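Long-range contact in DUF574 domain-containing protein (Thermobifida fusca, PDB 2QE6), which binds S-adenosylmethionine and is probably a methyltransferase with a Rossmann-like fold, though its substrate is not known: residues A[106-111]-A[147-152]. The protein carries 1 engineered substitution. Sequence-based numbering, arbitrary orientation.
Sequences RVVYVD and PDVRRM. With SAM (S-adenosylmethionine), chain F.
Arg106 and Met152 (a selenomethionine) supply the polar part of this contact, which illustrates how one strand can pack against a helix near its start and hold a ligand at its far end. Arg106 NE donates to Met152 O at 2.8 Å, a nearly straight bond (167°) in which the oxygen lies in the guanidinium plane and the nitrogen in the carbonyl plane. A bend at chi3 (-54°) turns the guanidinium edge to that carbonyl; Arg106 NH2 reaches Met152 O only weakly, at 3.4 Å, and makes another weak bond to Gln80 OE1. One side chain thus ties the start of the strand to Met152, the last residue of segment 147-152.

The apolar part centres on Val108, whose two methyls divide the work. Val108 CG2 presses tightly on Met152 CB at 3.4 Å, while Val108 CG1 meets Val149 CG2 at 4.1 Å, the two valines crossing at about a right angle. Within segment 147-152, Arg151 NE forms a salt bridge with Asp148 OD1 at 3.2 Å.

Asp111 grips both ribose hydroxyls of S-adenosylmethionine, O2' through OD1 and O3' through OD2, as does the acidic residue ending the second strand in Rossmann-like methyltransferases. Helix 147-152 runs nearly antiparallel to strand 106-111, axes 9.1 Å apart. The strand lies between strands 80-84 and 130-134, with helix 94-101 touching Val107 and Tyr109; Met152 also packs on Ala131 of strand 130-134, the sheet's outermost strand there.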
ATOM      1  N   ARG A 106      11.258  10.054   7.973  1.00 34.70           N
ATOM      2  CA  ARG A 106      10.855  10.873   6.826  1.00 37.04           C
ATOM      3  C   ARG A 106      10.071  10.019   5.855  1.00 37.03           C
ATOM      4  O   ARG A 106      10.495   8.889   5.560  1.00 33.89           O
ATOM      5  CB  ARG A 106      12.076  11.475   6.139  1.00 38.56           C
ATOM      6  CG  ARG A 106      12.830  12.468   7.044  1.00 38.78           C
ATOM      7  CD  ARG A 106      13.878  13.254   6.278  1.00 45.36           C
ATOM      8  NE  ARG A 106      14.784  12.338   5.583  1.00 59.24           N
ATOM      9  CZ  ARG A 106      15.820  11.700   6.137  1.00 61.61           C
ATOM     10  NH1 ARG A 106      16.126  11.851   7.423  1.00 59.96           N
ATOM     11  NH2 ARG A 106      16.553  10.884   5.385  1.00 59.10           N
ATOM     12  N   VAL A 107       8.909  10.519   5.430  1.00 34.29           N
ATOM     13  CA  VAL A 107       8.013   9.736   4.569  1.00 33.42           C
ATOM     14  C   VAL A 107       7.602  10.590   3.380  1.00 32.56           C
ATOM     15  O   VAL A 107       7.244  11.781   3.537  1.00 33.92           O
ATOM     16  CB  VAL A 107       6.727   9.233   5.330  1.00 33.15           C
ATOM     17  CG1 VAL A 107       5.844   8.403   4.414  1.00 36.99           C
ATOM     18  CG2 VAL A 107       7.124   8.389   6.562  1.00 33.97           C
ATOM     19  N   VAL A 108       7.677   9.987   2.198  1.00 35.92           N
ATOM     20  CA  VAL A 108       7.239  10.604   0.967  1.00 35.80           C
ATOM     21  C   VAL A 108       6.128   9.726   0.421  1.00 38.51           C
ATOM     22  O   VAL A 108       6.352   8.562   0.146  1.00 35.75           O
ATOM     23  CB  VAL A 108       8.384  10.721  -0.059  1.00 36.96           C
ATOM     24  CG1 VAL A 108       7.829  11.217  -1.428  1.00 38.93           C
ATOM     25  CG2 VAL A 108       9.522  11.641   0.487  1.00 29.68           C
ATOM     26  N   TYR A 109       4.923  10.291   0.320  1.00 38.31           N
ATOM     27  CA  TYR A 109       3.786   9.568  -0.204  1.00 35.86           C
ATOM     28  C   TYR A 109       3.582   9.865  -1.692  1.00 34.29           C
ATOM     29  O   TYR A 109       3.740  10.986  -2.134  1.00 34.58           O
ATOM     30  CB  TYR A 109       2.502   9.967   0.511  1.00 34.50           C
ATOM     31  CG  TYR A 109       2.368   9.707   1.999  1.00 37.14           C
ATOM     32  CD1 TYR A 109       2.041   8.458   2.500  1.00 27.75           C
ATOM     33  CD2 TYR A 109       2.468  10.750   2.904  1.00 26.91           C
ATOM     34  CE1 TYR A 109       1.836   8.241   3.904  1.00 37.08           C
ATOM     35  CE2 TYR A 109       2.261  10.551   4.270  1.00 41.60           C
ATOM     36  CZ  TYR A 109       1.943   9.295   4.766  1.00 30.47           C
ATOM     37  OH  TYR A 109       1.738   9.183   6.148  1.00 35.66           O
ATOM     38  N   VAL A 110       3.170   8.860  -2.452  1.00 35.86           N
ATOM     39  CA  VAL A 110       2.938   9.012  -3.887  1.00 36.51           C
ATOM     40  C   VAL A 110       1.614   8.332  -4.209  1.00 35.44           C
ATOM     41  O   VAL A 110       1.391   7.201  -3.782  1.00 35.22           O
ATOM     42  CB  VAL A 110       4.076   8.346  -4.707  1.00 36.42           C
ATOM     43  CG1 VAL A 110       3.858   8.520  -6.220  1.00 37.91           C
ATOM     44  CG2 VAL A 110       5.436   8.940  -4.252  1.00 34.84           C
ATOM     45  N   ASP A 111       0.727   9.044  -4.903  1.00 34.62           N
ATOM     46  CA  ASP A 111      -0.509   8.462  -5.376  1.00 37.97           C
ATOM     47  C   ASP A 111      -0.907   9.088  -6.697  1.00 37.12           C
ATOM     48  O   ASP A 111      -0.578  10.200  -6.974  1.00 35.88           O
ATOM     49  CB  ASP A 111      -1.647   8.567  -4.347  1.00 38.37           C
ATOM     50  CG  ASP A 111      -2.705   7.454  -4.523  1.00 38.16           C
ATOM     51  OD1 ASP A 111      -3.561   7.552  -5.415  1.00 43.08           O
ATOM     52  OD2 ASP A 111      -2.703   6.480  -3.757  1.00 40.28           O
ATOM     53  N   PRO A 147      11.767  15.980  -7.098  1.00 43.52           N
ATOM     54  CA  PRO A 147      12.364  16.835  -6.067  1.00 43.45           C
ATOM     55  C   PRO A 147      11.986  16.488  -4.627  1.00 43.96           C
ATOM     56  O   PRO A 147      12.799  16.691  -3.726  1.00 45.48           O
ATOM     57  CB  PRO A 147      11.866  18.253  -6.422  1.00 44.08           C
ATOM     58  CG  PRO A 147      10.903  18.102  -7.535  1.00 43.65           C
ATOM     59  CD  PRO A 147      11.117  16.775  -8.158  1.00 44.73           C
ATOM     60  N   ASP A 148      10.777  15.975  -4.406  1.00 45.33           N
ATOM     61  CA  ASP A 148      10.348  15.601  -3.054  1.00 44.93           C
ATOM     62  C   ASP A 148      11.124  14.378  -2.629  1.00 44.74           C
ATOM     63  O   ASP A 148      11.589  14.328  -1.486  1.00 43.90           O
ATOM     64  CB  ASP A 148       8.836  15.361  -2.941  1.00 45.34           C
ATOM     65  CG  ASP A 148       8.010  16.658  -2.988  1.00 46.13           C
ATOM     66  OD1 ASP A 148       8.511  17.746  -2.623  1.00 43.12           O
ATOM     67  OD2 ASP A 148       6.833  16.585  -3.381  1.00 48.30           O
ATOM     68  N   VAL A 149      11.303  13.420  -3.553  1.00 43.25           N
ATOM     69  CA  VAL A 149      12.146  12.251  -3.298  1.00 41.35           C
ATOM     70  C   VAL A 149      13.599  12.631  -3.075  1.00 42.54           C
ATOM     71  O   VAL A 149      14.189  12.232  -2.059  1.00 40.23           O
ATOM     72  CB  VAL A 149      11.998  11.178  -4.399  1.00 41.94           C
ATOM     73  CG1 VAL A 149      13.024  10.080  -4.238  1.00 41.30           C
ATOM     74  CG2 VAL A 149      10.626  10.601  -4.310  1.00 35.62           C
ATOM     75  N   ARG A 150      14.164  13.426  -3.985  1.00 41.80           N
ATOM     76  CA  ARG A 150      15.590  13.757  -3.900  1.00 44.52           C
ATOM     77  C   ARG A 150      15.942  14.595  -2.678  1.00 42.60           C
ATOM     78  O   ARG A 150      17.005  14.407  -2.092  1.00 40.00           O
ATOM     79  CB  ARG A 150      16.097  14.388  -5.206  1.00 45.50           C
ATOM     80  CG  ARG A 150      16.077  13.351  -6.352  1.00 55.58           C
ATOM     81  CD  ARG A 150      17.325  13.366  -7.224  1.00 64.28           C
ATOM     82  NE  ARG A 150      17.252  14.452  -8.199  1.00 70.00           N
ATOM     83  CZ  ARG A 150      17.525  14.356  -9.504  1.00 72.10           C
ATOM     84  NH1 ARG A 150      17.928  13.215 -10.054  1.00 70.37           N
ATOM     85  NH2 ARG A 150      17.406  15.435 -10.270  1.00 72.06           N
ATOM     86  N   ARG A 151      15.034  15.465  -2.253  1.00 43.87           N
ATOM     87  CA  ARG A 151      15.281  16.258  -1.055  1.00 46.59           C
ATOM     88  C   ARG A 151      14.955  15.530   0.258  1.00 44.78           C
ATOM     89  O   ARG A 151      15.374  15.985   1.315  1.00 43.34           O
ATOM     90  CB  ARG A 151      14.537  17.591  -1.119  1.00 47.48           C
ATOM     91  CG  ARG A 151      13.089  17.530  -0.697  1.00 53.62           C
ATOM     92  CD  ARG A 151      12.318  18.821  -1.053  1.00 53.60           C
ATOM     93  NE  ARG A 151      10.899  18.662  -0.703  1.00 65.17           N
ATOM     94  CZ  ARG A 151      10.393  18.778   0.532  1.00 67.53           C
ATOM     95  NH1 ARG A 151      11.175  19.095   1.569  1.00 67.81           N
ATOM     96  NH2 ARG A 151       9.084  18.596   0.730  1.00 66.30           N
HETATM   97  N   MSE A 152      14.226  14.415   0.199  1.00 44.12           N
HETATM   98  CA  MSE A 152      13.782  13.698   1.413  1.00 45.60           C
HETATM   99  C   MSE A 152      14.488  12.378   1.675  1.00 43.27           C
HETATM  100  O   MSE A 152      14.686  12.009   2.820  1.00 42.34           O
HETATM  101  CB  MSE A 152      12.287  13.380   1.315  1.00 46.30           C
HETATM  102  CG  MSE A 152      11.410  14.607   1.373  1.00 53.64           C
HETATM  103 SE   MSE A 152      11.175  15.171   3.189  0.75 58.17          SE
HETATM  104  CE  MSE A 152       9.304  15.543   2.880  1.00 52.51           C
TER
HETATM  105  N   SAM F 400      -1.384   1.764   0.194  1.00 28.40           N
HETATM  106  CA  SAM F 400      -2.720   2.022   0.862  1.00 30.21           C
HETATM  107  C   SAM F 400      -3.047   0.869   1.785  1.00 31.01           C
HETATM  108  O   SAM F 400      -3.768   1.043   2.762  1.00 31.59           O
HETATM  109  OXT SAM F 400      -2.612  -0.265   1.544  1.00 28.67           O
HETATM  110  CB  SAM F 400      -3.931   2.189  -0.076  1.00 27.39           C
HETATM  111  CG  SAM F 400      -4.309   0.959  -0.916  1.00 28.67           C
HETATM  112  SD  SAM F 400      -5.607   1.221  -2.170  1.00 14.44           S
HETATM  113  CE  SAM F 400      -5.889   2.969  -1.798  1.00 42.41           C
HETATM  114  C5' SAM F 400      -4.485   1.433  -3.567  1.00 31.89           C
HETATM  115  C4' SAM F 400      -3.848   2.795  -3.873  1.00 30.30           C
HETATM  116  O4' SAM F 400      -2.839   2.632  -4.876  1.00 27.71           O
HETATM  117  C3' SAM F 400      -4.829   3.834  -4.440  1.00 32.41           C
HETATM  118  O3' SAM F 400      -4.765   5.050  -3.716  1.00 30.91           O
HETATM  119  C2' SAM F 400      -4.454   4.029  -5.901  1.00 33.81           C
HETATM  120  O2' SAM F 400      -4.809   5.304  -6.450  1.00 31.21           O
HETATM  121  C1' SAM F 400      -2.966   3.702  -5.824  1.00 29.72           C
HETATM  122  N9  SAM F 400      -2.468   3.289  -7.137  1.00 29.41           N
HETATM  123  C8  SAM F 400      -2.827   2.186  -7.910  1.00 33.38           C
HETATM  124  N7  SAM F 400      -2.091   2.204  -9.052  1.00 31.49           N
HETATM  125  C5  SAM F 400      -1.263   3.295  -8.997  1.00 32.06           C
HETATM  126  C6  SAM F 400      -0.290   3.772  -9.888  1.00 23.54           C
HETATM  127  N6  SAM F 400      -0.076   3.117 -11.062  1.00 27.93           N
HETATM  128  N1  SAM F 400       0.396   4.919  -9.529  1.00 31.12           N
HETATM  129  C2  SAM F 400       0.151   5.595  -8.317  1.00 26.56           C
HETATM  130  N3  SAM F 400      -0.823   5.126  -7.439  1.00 27.77           N
HETATM  131  C4  SAM F 400      -1.497   3.983  -7.792  1.00 34.31           C